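Local coordinates for malonyl acyl carrier protein transacylase (Streptococcus pneumoniae, PDB 3IM8), which probably transfers the malonyl group from malonyl-CoA to the holo acyl carrier protein, supplying malonyl-ACP for fatty acid synthesis, at residues L55-A67 and A108-E120. Sequence-based numbering, arbitrary orientation.
Sequences LNQTRYTQPAILA and AVALVAKRGAYME. With ACT (acetate ion), chain B.
Gly116 meets Arg59 where the two backbones come closest, their CA atoms 4.0 Å apart. Helices 58-67 and 108-120 run roughly antiparallel (149°) with axes only 7.2 Å apart, and glycine, having no side chain, suits a place where the two backbones almost touch. Beside it the side chain of Gln62 fits as a knob among Val112, Arg115, Gly116 and Met119. The extended chain of Arg115, CG anti to the backbone N (chi1 -178°), brings NH1 to within 2.9 Å of Gln62 OE1. The oxygen lies at the guanidinium edge, whereas NH1 stands above the amide plane instead of on a lone pair. Gln62 NE2 gives a weak, nearly straight bond to Met119 SD, 3.6 Å away, and is also hydrogen-bonded to Gln11 OE1; that sulfur also sits over one face of the Arg115 guanidinium. Towards the other end the packing is apolar: Leu66 CD2 lies 3.7 Å from Val109 CG2 and also touches Ala108, while Val112 CG2 packs on Pro63. The looser, partly exposed side is ionic. Arg59 crosses Glu120 at about a right angle, NH1 3.0 Å from OE1 in a salt bridge; the same oxygen accepts a hydrogen bond from Arg59 N, and a water 2.6 Å from Thr58 OG1 gives a weak bond to Glu120 OE2. Arg115 NH1 also binds an acetate, probably from the crystallisation liquor, held by Ser90 and His199, the predicted active-site pair. Gln62 thus looks like a second-shell residue that, with others, steadies Arg115, whose grip on acetate is consistent with receiving the malonyl carboxylate, as in related transacylases.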
ATOM      1  N   LEU A  55      -1.199 -17.196  -1.860  1.00 27.97           N
ATOM      2  CA  LEU A  55      -1.126 -15.865  -2.469  1.00 26.68           C
ATOM      3  C   LEU A  55      -1.879 -14.854  -1.586  1.00 27.17           C
ATOM      4  O   LEU A  55      -1.449 -13.684  -1.476  1.00 26.72           O
ATOM      5  CB  LEU A  55      -1.644 -15.855  -3.937  1.00 26.19           C
ATOM      6  CG  LEU A  55      -1.681 -14.518  -4.743  1.00 24.92           C
ATOM      7  CD1 LEU A  55      -0.278 -13.809  -4.885  1.00 24.37           C
ATOM      8  CD2 LEU A  55      -2.339 -14.619  -6.096  1.00 21.32           C
ATOM      9  N   ASN A  56      -2.997 -15.306  -0.993  1.00 26.25           N
ATOM     10  CA  ASN A  56      -3.855 -14.499  -0.124  1.00 26.31           C
ATOM     11  C   ASN A  56      -3.426 -14.511   1.356  1.00 26.37           C
ATOM     12  O   ASN A  56      -4.085 -13.880   2.182  1.00 27.11           O
ATOM     13  CB  ASN A  56      -5.337 -14.952  -0.265  1.00 26.75           C
ATOM     14  CG  ASN A  56      -5.943 -14.555  -1.613  1.00 27.55           C
ATOM     15  OD1 ASN A  56      -5.544 -13.550  -2.197  1.00 28.92           O
ATOM     16  ND2 ASN A  56      -6.884 -15.342  -2.114  1.00 26.20           N
ATOM     17  N   GLN A  57      -2.354 -15.248   1.685  1.00 25.81           N
ATOM     18  CA  GLN A  57      -1.715 -15.227   3.029  1.00 26.95           C
ATOM     19  C   GLN A  57      -0.610 -14.155   3.158  1.00 25.92           C
ATOM     20  O   GLN A  57       0.446 -14.271   2.553  1.00 24.75           O
ATOM     21  CB  GLN A  57      -1.131 -16.592   3.420  1.00 26.43           C
ATOM     22  CG  GLN A  57      -2.204 -17.682   3.590  1.00 31.35           C
ATOM     23  CD  GLN A  57      -1.574 -19.083   3.775  1.00 36.21           C
ATOM     24  OE1 GLN A  57      -0.490 -19.199   4.382  1.00 35.17           O
ATOM     25  NE2 GLN A  57      -2.252 -20.162   3.217  1.00 37.31           N
ATOM     26  N   THR A  58      -0.867 -13.188   4.040  1.00 26.03           N
ATOM     27  CA  THR A  58      -0.061 -11.983   4.223  1.00 25.56           C
ATOM     28  C   THR A  58       1.458 -12.154   4.037  1.00 25.61           C
ATOM     29  O   THR A  58       2.092 -11.348   3.320  1.00 26.19           O
ATOM     30  CB  THR A  58      -0.447 -11.252   5.563  1.00 25.80           C
ATOM     31  OG1 THR A  58      -1.874 -11.139   5.642  1.00 26.39           O
ATOM     32  CG2 THR A  58       0.162  -9.840   5.625  1.00 24.69           C
ATOM     33  N   ARG A  59       2.058 -13.172   4.636  1.00 24.85           N
ATOM     34  CA  ARG A  59       3.504 -13.361   4.536  1.00 25.37           C
ATOM     35  C   ARG A  59       3.967 -13.651   3.086  1.00 24.94           C
ATOM     36  O   ARG A  59       5.130 -13.408   2.763  1.00 25.41           O
ATOM     37  CB  ARG A  59       4.026 -14.455   5.500  1.00 26.56           C
ATOM     38  CG  ARG A  59       3.683 -15.895   5.033  1.00 31.06           C
ATOM     39  CD  ARG A  59       4.782 -16.890   5.339  1.00 39.58           C
ATOM     40  NE  ARG A  59       5.183 -16.971   6.750  1.00 45.99           N
ATOM     41  CZ  ARG A  59       4.345 -17.115   7.780  1.00 48.40           C
ATOM     42  NH1 ARG A  59       3.019 -17.180   7.586  1.00 49.50           N
ATOM     43  NH2 ARG A  59       4.846 -17.174   9.012  1.00 48.19           N
ATOM     44  N   TYR A  60       3.071 -14.175   2.235  1.00 24.04           N
ATOM     45  CA  TYR A  60       3.379 -14.372   0.801  1.00 23.73           C
ATOM     46  C   TYR A  60       2.792 -13.245  -0.075  1.00 22.86           C
ATOM     47  O   TYR A  60       3.369 -12.886  -1.085  1.00 23.59           O
ATOM     48  CB  TYR A  60       2.890 -15.729   0.286  1.00 23.84           C
ATOM     49  CG  TYR A  60       3.365 -16.876   1.125  1.00 25.36           C
ATOM     50  CD1 TYR A  60       4.720 -17.162   1.224  1.00 27.58           C
ATOM     51  CD2 TYR A  60       2.463 -17.649   1.857  1.00 24.29           C
ATOM     52  CE1 TYR A  60       5.160 -18.201   1.992  1.00 28.73           C
ATOM     53  CE2 TYR A  60       2.901 -18.694   2.637  1.00 26.88           C
ATOM     54  CZ  TYR A  60       4.255 -18.956   2.705  1.00 28.34           C
ATOM     55  OH  TYR A  60       4.716 -19.978   3.509  1.00 30.02           O
ATOM     56  N   THR A  61       1.644 -12.711   0.298  1.00 20.68           N
ATOM     57  CA  THR A  61       1.090 -11.605  -0.455  1.00 20.10           C
ATOM     58  C   THR A  61       2.062 -10.441  -0.589  1.00 18.31           C
ATOM     59  O   THR A  61       2.181  -9.815  -1.679  1.00 17.26           O
ATOM     60  CB  THR A  61      -0.151 -11.063   0.235  1.00 20.59           C
ATOM     61  OG1 THR A  61      -0.997 -12.169   0.571  1.00 23.37           O
ATOM     62  CG2 THR A  61      -0.898 -10.113  -0.687  1.00 21.31           C
ATOM     63  N   GLN A  62       2.715 -10.099   0.524  1.00 16.79           N
ATOM     64  CA  GLN A  62       3.534  -8.880   0.521  1.00 15.83           C
ATOM     65  C   GLN A  62       4.696  -8.967  -0.465  1.00 15.47           C
ATOM     66  O   GLN A  62       4.825  -8.106  -1.318  1.00 14.66           O
ATOM     67  CB  GLN A  62       3.946  -8.456   1.939  1.00 15.27           C
ATOM     68  CG  GLN A  62       2.698  -8.061   2.795  1.00 18.01           C
ATOM     69  CD  GLN A  62       3.043  -7.249   4.042  1.00 21.05           C
ATOM     70  OE1 GLN A  62       4.171  -6.761   4.199  1.00 22.13           O
ATOM     71  NE2 GLN A  62       2.088  -7.130   4.942  1.00 19.25           N
ATOM     72  N   PRO A  63       5.520 -10.031  -0.396  1.00 16.96           N
ATOM     73  CA  PRO A  63       6.608 -10.134  -1.420  1.00 17.12           C
ATOM     74  C   PRO A  63       6.072 -10.442  -2.823  1.00 18.24           C
ATOM     75  O   PRO A  63       6.662 -10.029  -3.812  1.00 19.89           O
ATOM     76  CB  PRO A  63       7.498 -11.248  -0.872  1.00 16.76           C
ATOM     77  CG  PRO A  63       6.562 -12.089   0.045  1.00 15.82           C
ATOM     78  CD  PRO A  63       5.706 -11.016   0.692  1.00 16.37           C
ATOM     79  N   ALA A  64       4.914 -11.087  -2.923  1.00 18.24           N
ATOM     80  CA  ALA A  64       4.342 -11.354  -4.249  1.00 18.04           C
ATOM     81  C   ALA A  64       4.013 -10.077  -4.956  1.00 17.35           C
ATOM     82  O   ALA A  64       4.410  -9.896  -6.093  1.00 17.58           O
ATOM     83  CB  ALA A  64       3.044 -12.233  -4.162  1.00 17.93           C
ATOM     84  N   ILE A  65       3.267  -9.196  -4.269  1.00 17.59           N
ATOM     85  CA  ILE A  65       2.878  -7.906  -4.853  1.00 16.68           C
ATOM     86  C   ILE A  65       4.146  -7.058  -5.062  1.00 16.83           C
ATOM     87  O   ILE A  65       4.335  -6.476  -6.108  1.00 16.58           O
ATOM     88  CB  ILE A  65       1.872  -7.131  -3.953  1.00 16.64           C
ATOM     89  CG1 ILE A  65       0.506  -7.791  -4.015  1.00 14.36           C
ATOM     90  CG2 ILE A  65       1.725  -5.628  -4.429  1.00 15.17           C
ATOM     91  CD1 ILE A  65      -0.384  -7.423  -2.881  1.00 14.78           C
ATOM     92  N   LEU A  66       5.012  -6.972  -4.048  1.00 16.92           N
ATOM     93  CA  LEU A  66       6.187  -6.100  -4.238  1.00 16.61           C
ATOM     94  C   LEU A  66       7.025  -6.480  -5.478  1.00 14.77           C
ATOM     95  O   LEU A  66       7.439  -5.617  -6.242  1.00 14.11           O
ATOM     96  CB  LEU A  66       7.072  -6.039  -2.977  1.00 16.31           C
ATOM     97  CG  LEU A  66       8.390  -5.257  -3.174  1.00 18.28           C
ATOM     98  CD1 LEU A  66       8.570  -4.153  -2.103  1.00 18.59           C
ATOM     99  CD2 LEU A  66       9.645  -6.179  -3.295  1.00 21.56           C
ATOM    100  N   ALA A  67       7.274  -7.770  -5.665  1.00 15.48           N
ATOM    101  CA  ALA A  67       8.060  -8.260  -6.782  1.00 15.01           C
ATOM    102  C   ALA A  67       7.335  -7.960  -8.080  1.00 16.26           C
ATOM    103  O   ALA A  67       7.953  -7.523  -9.041  1.00 17.65           O
ATOM    104  CB  ALA A  67       8.286  -9.749  -6.641  1.00 14.76           C
ATOM    105  N   ALA A 108      14.470  -5.413  -0.234  1.00 20.85           N
ATOM    106  CA  ALA A 108      13.043  -5.163  -0.099  1.00 19.73           C
ATOM    107  C   ALA A 108      12.312  -6.492  -0.004  1.00 19.89           C
ATOM    108  O   ALA A 108      11.492  -6.704   0.863  1.00 20.61           O
ATOM    109  CB  ALA A 108      12.541  -4.388  -1.317  1.00 18.61           C
ATOM    110  N   VAL A 109      12.618  -7.397  -0.916  1.00 20.38           N
ATOM    111  CA  VAL A 109      11.951  -8.678  -0.961  1.00 20.84           C
ATOM    112  C   VAL A 109      12.096  -9.396   0.379  1.00 21.72           C
ATOM    113  O   VAL A 109      11.073  -9.875   0.908  1.00 21.04           O
ATOM    114  CB  VAL A 109      12.505  -9.536  -2.090  1.00 20.81           C
ATOM    115  CG1 VAL A 109      11.860 -10.901  -2.082  1.00 18.56           C
ATOM    116  CG2 VAL A 109      12.229  -8.849  -3.451  1.00 21.09           C
ATOM    117  N   ALA A 110      13.321  -9.488   0.929  1.00 20.93           N
ATOM    118  CA  ALA A 110      13.460 -10.199   2.200  1.00 21.58           C
ATOM    119  C   ALA A 110      12.693  -9.439   3.310  1.00 22.34           C
ATOM    120  O   ALA A 110      12.038 -10.051   4.146  1.00 23.87           O
ATOM    121  CB  ALA A 110      14.939 -10.401   2.602  1.00 21.82           C
ATOM    122  N   LEU A 111      12.767  -8.113   3.296  1.00 21.66           N
ATOM    123  CA  LEU A 111      12.232  -7.307   4.349  1.00 20.55           C
ATOM    124  C   LEU A 111      10.715  -7.363   4.411  1.00 20.11           C
ATOM    125  O   LEU A 111      10.148  -7.341   5.527  1.00 19.48           O
ATOM    126  CB  LEU A 111      12.651  -5.886   4.111  1.00 20.87           C
ATOM    127  CG  LEU A 111      12.171  -4.754   4.962  1.00 21.23           C
ATOM    128  CD1 LEU A 111      12.491  -5.021   6.453  1.00 21.24           C
ATOM    129  CD2 LEU A 111      12.900  -3.521   4.391  1.00 20.97           C
ATOM    130  N   VAL A 112      10.047  -7.386   3.247  1.00 19.11           N
ATOM    131  CA  VAL A 112       8.566  -7.475   3.259  1.00 18.52           C
ATOM    132  C   VAL A 112       8.059  -8.894   3.593  1.00 18.82           C
ATOM    133  O   VAL A 112       6.976  -9.017   4.154  1.00 18.34           O
ATOM    134  CB  VAL A 112       7.816  -6.851   1.980  1.00 18.21           C
ATOM    135  CG1 VAL A 112       8.206  -5.311   1.777  1.00 15.64           C
ATOM    136  CG2 VAL A 112       8.099  -7.648   0.723  1.00 17.43           C
ATOM    137  N   ALA A 113       8.832  -9.943   3.276  1.00 19.89           N
ATOM    138  CA  ALA A 113       8.495 -11.295   3.755  1.00 21.13           C
ATOM    139  C   ALA A 113       8.441 -11.329   5.266  1.00 21.89           C
ATOM    140  O   ALA A 113       7.548 -11.960   5.825  1.00 23.81           O
ATOM    141  CB  ALA A 113       9.463 -12.316   3.269  1.00 20.02           C
ATOM    142  N   LYS A 114       9.367 -10.621   5.920  1.00 22.98           N
ATOM    143  CA  LYS A 114       9.389 -10.504   7.382  1.00 23.57           C
ATOM    144  C   LYS A 114       8.263  -9.623   7.890  1.00 22.92           C
ATOM    145  O   LYS A 114       7.511 -10.057   8.792  1.00 22.78           O
ATOM    146  CB  LYS A 114      10.751 -10.009   7.844  1.00 24.16           C
ATOM    147  CG  LYS A 114      11.773 -11.157   8.003  1.00 27.74           C
ATOM    148  CD  LYS A 114      13.177 -10.573   8.190  1.00 33.39           C
ATOM    149  CE  LYS A 114      14.269 -11.616   8.498  1.00 38.47           C
ATOM    150  NZ  LYS A 114      14.053 -12.222   9.869  1.00 40.64           N
ATOM    151  N   ARG A 115       8.092  -8.436   7.267  1.00 22.13           N
ATOM    152  CA  ARG A 115       6.991  -7.520   7.569  1.00 21.80           C
ATOM    153  C   ARG A 115       5.654  -8.242   7.527  1.00 22.01           C
ATOM    154  O   ARG A 115       4.824  -8.068   8.432  1.00 22.21           O
ATOM    155  CB  ARG A 115       6.935  -6.327   6.585  1.00 21.09           C
ATOM    156  CG  ARG A 115       5.856  -5.344   6.897  1.00 22.12           C
ATOM    157  CD  ARG A 115       5.875  -4.146   5.923  1.00 22.47           C
ATOM    158  NE  ARG A 115       4.844  -3.107   6.150  1.00 22.56           N
ATOM    159  CZ  ARG A 115       3.639  -3.056   5.569  1.00 20.80           C
ATOM    160  NH1 ARG A 115       3.196  -4.046   4.797  1.00 16.66           N
ATOM    161  NH2 ARG A 115       2.841  -2.020   5.810  1.00 21.52           N
ATOM    162  N   GLY A 116       5.431  -9.001   6.446  1.00 21.69           N
ATOM    163  CA  GLY A 116       4.160  -9.775   6.276  1.00 21.81           C
ATOM    164  C   GLY A 116       3.899 -10.743   7.436  1.00 22.30           C
ATOM    165  O   GLY A 116       2.815 -10.735   8.053  1.00 21.30           O
ATOM    166  N   ALA A 117       4.916 -11.564   7.708  1.00 23.00           N
ATOM    167  CA  ALA A 117       4.937 -12.467   8.854  1.00 25.51           C
ATOM    168  C   ALA A 117       4.571 -11.741  10.129  1.00 26.30           C
ATOM    169  O   ALA A 117       3.594 -12.142  10.755  1.00 27.79           O
ATOM    170  CB  ALA A 117       6.313 -13.191   8.984  1.00 24.91           C
ATOM    171  N   TYR A 118       5.278 -10.653  10.476  1.00 26.88           N
ATOM    172  CA  TYR A 118       5.031  -9.952  11.758  1.00 27.45           C
ATOM    173  C   TYR A 118       3.632  -9.413  11.838  1.00 28.45           C
ATOM    174  O   TYR A 118       3.032  -9.455  12.900  1.00 28.17           O
ATOM    175  CB  TYR A 118       5.979  -8.779  11.995  1.00 27.65           C
ATOM    176  CG  TYR A 118       7.471  -9.118  11.972  1.00 28.77           C
ATOM    177  CD1 TYR A 118       8.395  -8.183  11.488  1.00 28.53           C
ATOM    178  CD2 TYR A 118       7.958 -10.372  12.408  1.00 30.87           C
ATOM    179  CE1 TYR A 118       9.761  -8.467  11.438  1.00 29.95           C
ATOM    180  CE2 TYR A 118       9.345 -10.668  12.385  1.00 30.50           C
ATOM    181  CZ  TYR A 118      10.226  -9.704  11.896  1.00 30.82           C
ATOM    182  OH  TYR A 118      11.571  -9.922  11.843  1.00 29.79           O
ATOM    183  N   MET A 119       3.111  -8.884  10.722  1.00 29.27           N
ATOM    184  CA  MET A 119       1.744  -8.307  10.666  1.00 29.68           C
ATOM    185  C   MET A 119       0.679  -9.387  10.845  1.00 31.68           C
ATOM    186  O   MET A 119      -0.287  -9.185  11.581  1.00 32.43           O
ATOM    187  CB  MET A 119       1.516  -7.518   9.366  1.00 28.46           C
ATOM    188  CG  MET A 119       2.322  -6.222   9.346  1.00 26.63           C
ATOM    189  SD  MET A 119       2.174  -5.130   7.905  1.00 23.65           S
ATOM    190  CE  MET A 119       0.471  -4.631   7.953  1.00 24.24           C
ATOM    191  N   GLU A 120       0.860 -10.509  10.142  1.00 34.23           N
ATOM    192  CA  GLU A 120      -0.037 -11.681  10.187  1.00 36.37           C
ATOM    193  C   GLU A 120      -0.139 -12.281  11.596  1.00 36.76           C
ATOM    194  O   GLU A 120      -1.237 -12.547  12.079  1.00 37.11           O
ATOM    195  CB  GLU A 120       0.439 -12.745   9.162  1.00 37.05           C
ATOM    196  CG  GLU A 120      -0.429 -14.044   9.011  1.00 40.46           C
ATOM    197  CD  GLU A 120      -0.184 -14.837   7.646  1.00 45.31           C
ATOM    198  OE1 GLU A 120       0.989 -14.968   7.139  1.00 43.26           O
ATOM    199  OE2 GLU A 120      -1.212 -15.330   7.091  1.00 46.66           O
TER
HETATM  200  C   ACT B 500      -1.206  -3.582   4.487  1.00 29.38           C
HETATM  201  O   ACT B 500      -1.402  -2.608   5.312  1.00 29.54           O
HETATM  202  OXT ACT B 500       0.026  -4.043   4.188  1.00 26.10           O
HETATM  203  CH3 ACT B 500      -2.535  -4.078   3.947  1.00 28.03           C
HETATM  204  O   HOH W   1      -3.427 -13.197   5.608  1.00 43.77           O